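Local coordinates for protein Thf1 (PDB 5MJR), which may take part in building the photosynthetic membrane and associates with the FtsH protease complex involved in photosystem II repair in cyanobacteria, at residues 25-30 with 53-58; 32-37 with 94-99; 44-49 with 78-83. One frame throughout, in Å; residues are numbered along the deposited sequence. Where two conformers were deposited one is given.

Contact 1 of 3, residues 25-30 with 53-58; sequences SDTKRA and EIHLLR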
loop_
_atom_site.group_PDB
_atom_site.type_symbol
_atom_site.label_atom_id
_atom_site.label_comp_id
_atom_site.label_asym_id
_atom_site.label_seq_id
_atom_site.Cartn_x
_atom_site.Cartn_y
_atom_site.Cartn_z
ATOM N N SER A 25 -18.464 -2.042 11.494
ATOM C CA SER A 25 -18.507 -2.272 12.933
ATOM C C SER A 25 -18.009 -3.657 13.356
ATOM O O SER A 25 -17.309 -3.798 14.380
ATOM C CB SER A 25 -19.883 -2.036 13.503
ATOM O OG SER A 25 -20.184 -0.628 13.353
ATOM N N ASP A 26 -18.347 -4.680 12.543
ATOM C CA ASP A 26 -17.837 -6.025 12.770
ATOM C C ASP A 26 -16.300 -6.041 12.597
ATOM O O ASP A 26 -15.613 -6.660 13.357
ATOM C CB ASP A 26 -18.487 -6.998 11.784
ATOM C CG ASP A 26 -19.970 -7.211 12.036
ATOM O OD1 ASP A 26 -20.400 -7.339 13.245
ATOM O OD2 ASP A 26 -20.756 -7.198 10.985
ATOM N N THR A 27 -15.826 -5.380 11.542
ATOM C CA THR A 27 -14.377 -5.324 11.307
ATOM C C THR A 27 -13.639 -4.637 12.527
ATOM O O THR A 27 -12.619 -5.156 13.007
ATOM C CB THR A 27 -14.123 -4.549 9.983
ATOM O OG1 THR A 27 -14.690 -5.353 8.963
ATOM C CG2 THR A 27 -12.635 -4.353 9.728
ATOM N N LYS A 28 -14.177 -3.505 13.015
ATOM C CA LYS A 28 -13.553 -2.851 14.132
ATOM C C LYS A 28 -13.628 -3.702 15.389
ATOM O O LYS A 28 -12.634 -3.785 16.103
ATOM C CB LYS A 28 -14.252 -1.541 14.377
ATOM C CG LYS A 28 -13.888 -0.451 13.332
ATOM C CD LYS A 28 -14.443 0.927 13.722
ATOM C CE LYS A 28 -14.153 2.014 12.681
ATOM N NZ LYS A 28 -14.678 3.396 13.071
ATOM N N ARG A 29 -14.754 -4.387 15.629
ATOM C CA ARG A 29 -14.780 -5.241 16.807
ATOM C C ARG A 29 -13.766 -6.375 16.742
ATOM O O ARG A 29 -13.127 -6.714 17.714
ATOM C CB ARG A 29 -16.155 -5.899 16.920
ATOM C CG ARG A 29 -17.119 -5.051 17.631
ATOM C CD ARG A 29 -18.481 -5.811 18.005
ATOM N NE ARG A 29 -19.352 -5.895 16.791
ATOM C CZ ARG A 29 -20.178 -4.930 16.357
ATOM N NH1 ARG A 29 -20.342 -3.748 17.050
ATOM N NH2 ARG A 29 -20.916 -5.152 15.255
ATOM N N ALA A 30 -13.568 -6.946 15.536
ATOM C CA ALA A 30 -12.580 -7.981 15.319
ATOM C C ALA A 30 -11.155 -7.468 15.622
ATOM O O ALA A 30 -10.328 -8.146 16.213
ATOM C CB ALA A 30 -12.715 -8.613 13.958
ATOM N N GLU A 53 -11.097 2.000 5.081
ATOM C CA GLU A 53 -10.676 2.051 3.667
ATOM C C GLU A 53 -10.552 0.660 3.086
ATOM O O GLU A 53 -11.080 0.424 1.969
ATOM C CB GLU A 53 -9.322 2.828 3.617
ATOM C CG GLU A 53 -8.807 3.006 2.219
ATOM C CD GLU A 53 -7.516 3.773 2.162
ATOM O OE1 GLU A 53 -6.789 3.834 3.206
ATOM O OE2 GLU A 53 -7.174 4.308 1.072
ATOM N N ILE A 54 -9.936 -0.273 3.766
ATOM C CA ILE A 54 -9.756 -1.614 3.256
ATOM C C ILE A 54 -11.094 -2.307 3.168
ATOM O O ILE A 54 -11.389 -3.012 2.243
ATOM C CB ILE A 54 -8.736 -2.398 4.110
ATOM C CG1 ILE A 54 -7.343 -1.755 4.024
ATOM C CG2 ILE A 54 -8.747 -3.850 3.730
ATOM C CD1 ILE A 54 -6.341 -2.300 4.963
ATOM N N HIS A 55 -11.948 -2.120 4.236
ATOM C CA HIS A 55 -13.243 -2.811 4.244
ATOM C C HIS A 55 -14.034 -2.377 2.973
ATOM O O HIS A 55 -14.658 -3.185 2.305
ATOM C CB HIS A 55 -13.977 -2.426 5.529
ATOM C CG HIS A 55 -15.282 -3.073 5.637
ATOM N ND1 HIS A 55 -15.505 -4.156 6.470
ATOM C CD2 HIS A 55 -16.459 -2.771 5.044
ATOM C CE1 HIS A 55 -16.782 -4.500 6.341
ATOM N NE2 HIS A 55 -17.389 -3.704 5.454
ATOM N N LEU A 56 -14.087 -1.076 2.714
ATOM C CA LEU A 56 -14.874 -0.553 1.601
ATOM C C LEU A 56 -14.346 -1.030 0.237
ATOM O O LEU A 56 -15.122 -1.222 -0.698
ATOM C CB LEU A 56 -15.011 0.906 1.677
ATOM C CG LEU A 56 -15.783 1.437 2.910
ATOM C CD1 LEU A 56 -15.732 2.939 2.812
ATOM C CD2 LEU A 56 -17.230 0.851 2.885
ATOM N N LEU A 57 -13.046 -1.250 0.160
ATOM C CA LEU A 57 -12.503 -1.915 -1.062
ATOM C C LEU A 57 -13.003 -3.380 -1.165
ATOM O O LEU A 57 -13.447 -3.791 -2.254
ATOM C CB LEU A 57 -11.015 -1.868 -1.037
ATOM C CG LEU A 57 -10.420 -0.488 -1.306
ATOM C CD1 LEU A 57 -8.928 -0.477 -1.034
ATOM C CD2 LEU A 57 -10.687 -0.065 -2.758
ATOM N N ARG A 58 -12.937 -4.126 -0.063
ATOM C CA ARG A 58 -13.305 -5.545 -0.155
ATOM C C ARG A 58 -14.774 -5.698 -0.582
ATOM O O ARG A 58 -15.100 -6.688 -1.277
ATOM C CB ARG A 58 -13.078 -6.207 1.198
ATOM C CG ARG A 58 -11.590 -6.408 1.487
ATOM C CD ARG A 58 -11.300 -7.198 2.793
ATOM N NE ARG A 58 -11.935 -6.622 3.970
ATOM C CZ ARG A 58 -12.933 -7.149 4.714
ATOM N NH1 ARG A 58 -13.415 -8.431 4.427
ATOM N NH2 ARG A 58 -13.359 -6.340 5.821
#

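Contact 2 of 3, residues 32-37 with 94-99; sequences YAAHTR and FHALCV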
loop_
_atom_site.group_PDB
_atom_site.type_symbol
_atom_site.label_atom_id
_atom_site.label_comp_id
_atom_site.label_asym_id
_atom_site.label_seq_id
_atom_site.Cartn_x
_atom_site.Cartn_y
_atom_site.Cartn_z
ATOM N N TYR A 32 -10.302 -4.948 17.650
ATOM C CA TYR A 32 -10.111 -4.736 19.091
ATOM C C TYR A 32 -10.178 -5.964 19.938
ATOM O O TYR A 32 -9.643 -5.953 21.054
ATOM C CB TYR A 32 -11.095 -3.673 19.559
ATOM C CG TYR A 32 -10.715 -2.264 19.046
ATOM C CD1 TYR A 32 -9.548 -1.617 19.489
ATOM C CD2 TYR A 32 -11.507 -1.559 18.198
ATOM C CE1 TYR A 32 -9.147 -0.373 19.052
ATOM C CE2 TYR A 32 -11.116 -0.240 17.739
ATOM C CZ TYR A 32 -9.976 0.331 18.217
ATOM O OH TYR A 32 -9.607 1.568 17.742
ATOM N N ALA A 33 -10.753 -7.029 19.387
ATOM C CA ALA A 33 -10.719 -8.378 20.039
ATOM C C ALA A 33 -9.288 -8.999 19.875
ATOM O O ALA A 33 -8.849 -9.731 20.781
ATOM C CB ALA A 33 -11.766 -9.281 19.466
ATOM N N ALA A 34 -8.662 -8.705 18.712
ATOM C CA ALA A 34 -7.348 -9.299 18.368
ATOM C C ALA A 34 -6.173 -8.504 18.985
ATOM O O ALA A 34 -5.154 -9.058 19.233
ATOM C CB ALA A 34 -7.230 -9.365 16.848
ATOM N N HIS A 35 -6.389 -7.201 19.233
ATOM C CA HIS A 35 -5.399 -6.371 19.897
ATOM C C HIS A 35 -6.115 -5.574 20.990
ATOM O O HIS A 35 -6.771 -4.578 20.683
ATOM C CB HIS A 35 -4.679 -5.434 18.929
ATOM C CG HIS A 35 -3.605 -4.665 19.563
ATOM N ND1 HIS A 35 -2.398 -5.214 19.874
ATOM C CD2 HIS A 35 -3.563 -3.345 19.967
ATOM C CE1 HIS A 35 -1.637 -4.265 20.466
ATOM N NE2 HIS A 35 -2.303 -3.150 20.510
ATOM N N THR A 36 -5.888 -5.960 22.238
ATOM C CA THR A 36 -6.610 -5.430 23.338
ATOM C C THR A 36 -5.836 -4.361 24.108
ATOM O O THR A 36 -6.409 -3.689 25.002
ATOM C CB THR A 36 -7.024 -6.551 24.314
ATOM O OG1 THR A 36 -5.878 -7.092 24.946
ATOM C CG2 THR A 36 -7.809 -7.639 23.669
ATOM N N ARG A 37 -4.572 -4.215 23.786
ATOM C CA ARG A 37 -3.709 -3.253 24.503
ATOM C C ARG A 37 -4.048 -1.878 24.056
ATOM O O ARG A 37 -4.443 -1.602 22.920
ATOM C CB ARG A 37 -2.215 -3.574 24.263
ATOM C CG ARG A 37 -1.858 -4.958 24.734
ATOM C CD ARG A 37 -0.390 -5.142 24.494
ATOM N NE ARG A 37 -0.033 -6.472 24.959
ATOM C CZ ARG A 37 1.219 -6.872 25.071
ATOM N NH1 ARG A 37 2.205 -6.060 24.726
ATOM N NH2 ARG A 37 1.462 -8.112 25.490
ATOM N N PHE A 94 -0.516 -4.743 13.331
ATOM C CA PHE A 94 -0.640 -5.121 11.927
ATOM C C PHE A 94 -1.370 -6.483 11.742
ATOM O O PHE A 94 -2.235 -6.619 10.893
ATOM C CB PHE A 94 0.699 -5.142 11.268
ATOM C CG PHE A 94 0.610 -5.400 9.790
ATOM C CD1 PHE A 94 0.203 -4.375 8.969
ATOM C CD2 PHE A 94 0.927 -6.648 9.263
ATOM C CE1 PHE A 94 0.056 -4.577 7.563
ATOM C CE2 PHE A 94 0.818 -6.880 7.892
ATOM C CZ PHE A 94 0.353 -5.804 7.073
ATOM N N HIS A 95 -1.021 -7.419 12.621
ATOM C CA HIS A 95 -1.645 -8.729 12.583
ATOM C C HIS A 95 -3.156 -8.558 12.745
ATOM O O HIS A 95 -3.974 -9.117 12.015
ATOM C CB HIS A 95 -0.999 -9.628 13.620
ATOM C CG HIS A 95 -1.706 -10.980 13.733
ATOM N ND1 HIS A 95 -2.898 -11.119 14.479
ATOM C CD2 HIS A 95 -1.331 -12.226 13.343
ATOM C CE1 HIS A 95 -3.292 -12.379 14.474
ATOM N NE2 HIS A 95 -2.400 -13.035 13.698
ATOM N N ALA A 96 -3.522 -7.813 13.793
ATOM C CA ALA A 96 -4.927 -7.587 14.112
ATOM C C ALA A 96 -5.699 -6.902 12.993
ATOM O O ALA A 96 -6.861 -7.241 12.657
ATOM C CB ALA A 96 -5.064 -6.861 15.433
ATOM N N LEU A 97 -5.050 -5.910 12.388
ATOM C CA LEU A 97 -5.642 -5.166 11.285
ATOM C C LEU A 97 -5.924 -6.159 10.131
ATOM O O LEU A 97 -7.024 -6.158 9.582
ATOM C CB LEU A 97 -4.641 -4.087 10.820
ATOM C CG LEU A 97 -5.210 -3.209 9.653
ATOM C CD1 LEU A 97 -5.133 -1.727 9.979
ATOM C CD2 LEU A 97 -4.249 -3.386 8.579
ATOM N N CYS A 98 -4.983 -7.013 9.809
ATOM C CA CYS A 98 -5.216 -7.903 8.670
ATOM C C CYS A 98 -6.285 -8.939 8.941
ATOM O O CYS A 98 -7.197 -9.169 8.117
ATOM C CB CYS A 98 -3.901 -8.581 8.262
ATOM S SG CYS A 98 -2.726 -7.448 7.505
ATOM N N VAL A 99 -6.220 -9.577 10.128
ATOM C CA VAL A 99 -7.224 -10.598 10.414
ATOM C C VAL A 99 -8.605 -9.986 10.509
ATOM O O VAL A 99 -9.595 -10.626 10.073
ATOM C CB VAL A 99 -6.857 -11.501 11.596
ATOM C CG1 VAL A 99 -5.560 -12.207 11.423
ATOM C CG2 VAL A 99 -6.868 -10.832 12.864
HETATM O O HOH W 1 -2.425 -9.354 17.100
#

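Contact 3 of 3, residues 44-49 with 78-83; sequences RRFIEE and DQFMEG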
loop_
_atom_site.group_PDB
_atom_site.type_symbol
_atom_site.label_atom_id
_atom_site.label_comp_id
_atom_site.label_asym_id
_atom_site.label_seq_id
_atom_site.Cartn_x
_atom_site.Cartn_y
_atom_site.Cartn_z
ATOM N N ARG A 44 -5.271 5.548 16.915
ATOM C CA ARG A 44 -6.618 4.942 16.686
ATOM C C ARG A 44 -7.267 5.635 15.504
ATOM O O ARG A 44 -7.937 4.944 14.692
ATOM C CB ARG A 44 -7.487 5.045 17.920
ATOM C CG ARG A 44 -7.016 4.153 19.021
ATOM C CD ARG A 44 -8.044 3.806 20.125
ATOM N NE ARG A 44 -8.933 4.931 20.516
ATOM C CZ ARG A 44 -8.688 5.811 21.493
ATOM N NH1 ARG A 44 -7.568 5.812 22.196
ATOM N NH2 ARG A 44 -9.551 6.794 21.780
ATOM N N ARG A 45 -7.106 6.962 15.339
ATOM C CA ARG A 45 -7.713 7.618 14.232
ATOM C C ARG A 45 -7.169 7.061 12.870
ATOM O O ARG A 45 -7.917 6.744 11.954
ATOM C CB ARG A 45 -7.514 9.133 14.279
ATOM C CG ARG A 45 -8.215 9.868 15.362
ATOM C CD ARG A 45 -8.273 11.414 15.242
ATOM N NE ARG A 45 -6.977 12.090 15.533
ATOM C CZ ARG A 45 -6.520 12.371 16.783
ATOM N NH1 ARG A 45 -7.229 12.049 17.886
ATOM N NH2 ARG A 45 -5.362 13.033 16.965
ATOM N N PHE A 46 -5.835 6.912 12.754
ATOM C CA PHE A 46 -5.207 6.427 11.525
ATOM C C PHE A 46 -5.576 4.968 11.283
ATOM O O PHE A 46 -5.904 4.555 10.139
ATOM C CB PHE A 46 -3.703 6.670 11.584
ATOM C CG PHE A 46 -3.273 8.059 11.202
ATOM C CD1 PHE A 46 -3.442 9.124 12.022
ATOM C CD2 PHE A 46 -2.677 8.249 9.970
ATOM C CE1 PHE A 46 -3.100 10.451 11.627
ATOM C CE2 PHE A 46 -2.237 9.488 9.567
ATOM C CZ PHE A 46 -2.476 10.629 10.408
ATOM N N ILE A 47 -5.544 4.141 12.333
ATOM C CA ILE A 47 -5.836 2.729 12.194
ATOM C C ILE A 47 -7.278 2.505 11.807
ATOM O O ILE A 47 -7.583 1.717 10.872
ATOM C CB ILE A 47 -5.452 1.945 13.458
ATOM C CG1 ILE A 47 -3.942 1.979 13.676
ATOM C CG2 ILE A 47 -5.981 0.530 13.415
ATOM C CD1 ILE A 47 -3.557 1.684 15.115
ATOM N N GLU A 48 -8.215 3.210 12.444
ATOM C CA GLU A 48 -9.615 3.042 12.072
ATOM C C GLU A 48 -9.877 3.555 10.625
ATOM O O GLU A 48 -10.706 2.957 9.924
ATOM C CB GLU A 48 -10.555 3.673 13.110
ATOM C CG GLU A 48 -10.535 2.936 14.464
ATOM C CD GLU A 48 -11.614 3.383 15.451
ATOM O OE1 GLU A 48 -12.477 4.214 15.068
ATOM O OE2 GLU A 48 -11.469 2.904 16.631
ATOM N N GLU A 49 -9.211 4.665 10.217
ATOM C CA GLU A 49 -9.378 5.132 8.847
ATOM C C GLU A 49 -8.891 4.002 7.877
ATOM O O GLU A 49 -9.570 3.766 6.863
ATOM C CB GLU A 49 -8.602 6.423 8.609
ATOM C CG GLU A 49 -9.260 7.699 9.084
ATOM C CD GLU A 49 -8.555 8.991 8.633
ATOM O OE1 GLU A 49 -7.774 8.943 7.654
ATOM O OE2 GLU A 49 -8.844 10.025 9.304
ATOM N N ASP A 78 3.345 1.115 7.669
ATOM C CA ASP A 78 4.675 1.300 8.227
ATOM C C ASP A 78 5.040 2.795 8.342
ATOM O O ASP A 78 5.653 3.195 9.322
ATOM C CB ASP A 78 5.710 0.648 7.380
ATOM C CG ASP A 78 5.785 -0.879 7.522
ATOM O OD1 ASP A 78 5.034 -1.501 8.327
ATOM O OD2 ASP A 78 6.485 -1.486 6.639
ATOM N N GLN A 79 4.611 3.613 7.380
ATOM C CA GLN A 79 4.935 5.047 7.384
ATOM C C GLN A 79 4.208 5.746 8.466
ATOM O O GLN A 79 4.843 6.490 9.258
ATOM C CB GLN A 79 4.620 5.672 6.016
ATOM C CG GLN A 79 5.007 7.144 5.867
ATOM C CD GLN A 79 4.227 8.169 6.653
ATOM O OE1 GLN A 79 3.013 8.159 6.724
ATOM N NE2 GLN A 79 5.031 9.177 7.209
ATOM N N PHE A 80 2.889 5.552 8.643
ATOM C CA PHE A 80 2.147 6.263 9.724
ATOM C C PHE A 80 2.528 5.706 11.068
ATOM O O PHE A 80 2.386 6.454 12.052
ATOM C CB PHE A 80 0.675 6.509 9.489
ATOM C CG PHE A 80 -0.292 5.413 9.745
ATOM C CD1 PHE A 80 -0.512 4.802 11.013
ATOM C CD2 PHE A 80 -1.049 4.927 8.667
ATOM C CE1 PHE A 80 -1.479 3.777 11.079
ATOM C CE2 PHE A 80 -1.964 3.921 8.800
ATOM C CZ PHE A 80 -2.124 3.319 9.984
ATOM N N MET A 81 2.995 4.472 11.161
ATOM C CA MET A 81 3.347 3.888 12.410
ATOM C C MET A 81 4.836 4.034 12.743
ATOM O O MET A 81 5.270 3.482 13.786
ATOM C CB MET A 81 2.966 2.391 12.410
ATOM C CG MET A 81 1.465 2.133 12.330
ATOM S SD MET A 81 0.566 2.587 13.852
ATOM C CE MET A 81 0.941 1.180 14.884
ATOM N N GLU A 82 5.594 4.815 11.947
ATOM C CA GLU A 82 7.026 4.869 12.141
ATOM C C GLU A 82 7.471 5.391 13.519
ATOM O O GLU A 82 8.532 5.087 14.014
ATOM C CB GLU A 82 7.671 5.664 10.981
ATOM C CG GLU A 82 7.364 7.080 10.904
ATOM C CD GLU A 82 7.980 7.796 9.695
ATOM O OE1 GLU A 82 8.893 7.205 9.093
ATOM O OE2 GLU A 82 7.509 8.929 9.387
ATOM N N GLY A 83 6.622 6.242 14.126
ATOM C CA GLY A 83 6.846 6.757 15.457
ATOM C C GLY A 83 5.993 6.205 16.536
ATOM O O GLY A 83 5.960 6.764 17.637
#

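Contact 1 of 3, residues 25-30 with 53-58
Thr27 sets its hydroxyl against the rim of the His55 imidazole, joining helix 24-34 to helix 41-58 in this all-helical protein of the THF1 family. The two helices follow one another in the chain, and the contact lies where the start of the first faces the last turns of the second. Between residues 25-30 and 53-58 the nearest CA atoms, those of Thr27 and His55, are 7.6 Å apart, so side chains have to span the gap.

The imidazole is carried to the neighbouring helix because CG of His55 is anti to the backbone N (chi1 -180°). A short, branched threonine suits the other side: its hydroxyl can serve the histidine while also making a weak hydrogen bond to the carbonyl O of Thr23, one turn back in the chain. The buried hydroxyl thus has two polar partners, one of them weak, and Leu51 packs against the same side chain.

Arg58 approaches the same spot from one turn beyond His55, though it was modelled in two conformers and its nearness to Thr27, which is no hydrogen bond, is tentative. Its guanidinium is committed mainly to salt bridges with Glu101 and Glu102, which tie the end of helix 41-58 to the residues following helix 90-100.

The firm link is the hydrogen bond between OG1 of Thr27 and ND1 of His55, 2.9 Å long. Both groups can give or accept a proton, and the heavy atoms alone do not settle which gives the hydrogen; the hydroxyl oxygen lies close to the imidazole plane, at the ring edge.

Contact 2 of 3, residues 32-37 with 94-99
Ala34 ends almost as soon as it begins: its CB meets CB of Ala96 at 3.6 Å and reaches CG2 of Val99 at a looser 4.3 Å. Alanine suits both helices here, since a single methyl on each side lets the backbones approach until the CA atoms of Ala34 and Ala96 are 5.2 Å apart.

His35, the next residue, leaves helical geometry and brings its CB methylene to the methyl of Ala96. From CB outward its course changes: CB touches CB of Ala96 at 3.8 Å, then CG, anti to the backbone N (chi1 -175°), leads the imidazole away from residues 94-99. The side chain also packs on Arg92 and Ile93, while N of Arg37 lies over one face of the ring, offset toward the rim. Ala96 thus receives two carbons from consecutive residues at the end of helix 24-34.

At the margin a water is held weakly between the backbone O of Ala34, to which it donates, and ND1 of His95, from which it accepts.

Around this small apolar seam, Tyr32 points away from residues 94-99, and its hydroxyl probably hydrogen-bonds Glu48 of helix 41-58. On helix 90-100, Leu97 packs on Leu50 and Leu51 of helix 41-58, while Phe94 packs on Pro105 and Lys109 of helix 105-113 and meets Phe77 of helix 67-80 edge-to-face; the helix bearing Ala96 therefore lies among four other helices.

Contact 3 of 3, residues 44-49 with 78-83
The backbones of 44-49 and 78-83 are nearest at Phe46 and Phe80, whose CA atoms lie 7.6 Å apart, the first inside helix 41-58 and the second at the last turn of helix 67-80. At this spacing the Phe80 ring bridges the two segments.

A chi1 of 81° places CG of Phe80 on the side flanked by both N and C, and from there the ring projects to helix 41-58. Over one face lies CB of Phe46, 3.8 Å from the ring centroid and 15° off the normal, a CH-pi contact. The two phenylalanine side chains run antiparallel alongside one another, so the Phe46 ring lies back beside the base of Phe80, its CD2 3.7 Å from CG of Phe80. Their planes meet at 49°, an oblique pairing with centroids 5.3 Å apart.

Ile47 attends to a different part of the same ring. Its CG1 approaches the edge, 4.0 Å from CE1 of Phe80, while the unbranched thioether of Met81 brings SD to a loose contact with CD1 of Ile47, at 4.4 Å. The flat ring therefore offers its face to one residue and its rim to the next.

Other apolar neighbours include Leu50, which packs on Phe80, Ile93 of helix 90-100, which touches both Ile47 and Met81, and Ile203, which meets the partly exposed Phe46. Interlocking aromatic and aliphatic side chains, gathered here from three helices and the loop residue Ile203, are typical of the hydrophobic core of an all-alpha fold, with Phe46 at its edge.

In the fold
All three contacts lie in the part of the chain shared by the THF1 family, with centres 12 to 15 Å apart. Contacts 1 and 2 share helix 24-34, contacts 1 and 3 share helix 41-58, and contacts 2 and 3 bring in helices 90-100 and 67-80. Along the chain contact 1 crosses each of the others, whereas contact 3 is nested inside the loop closed by contact 2. Glu48 connects them: its carboxylate takes a salt bridge from Lys28 of contact 1 and a probable hydrogen bond from Tyr32 of contact 2. Together the contacts pack these four helices against one another, holding residues distant in sequence in one compact all-helical region.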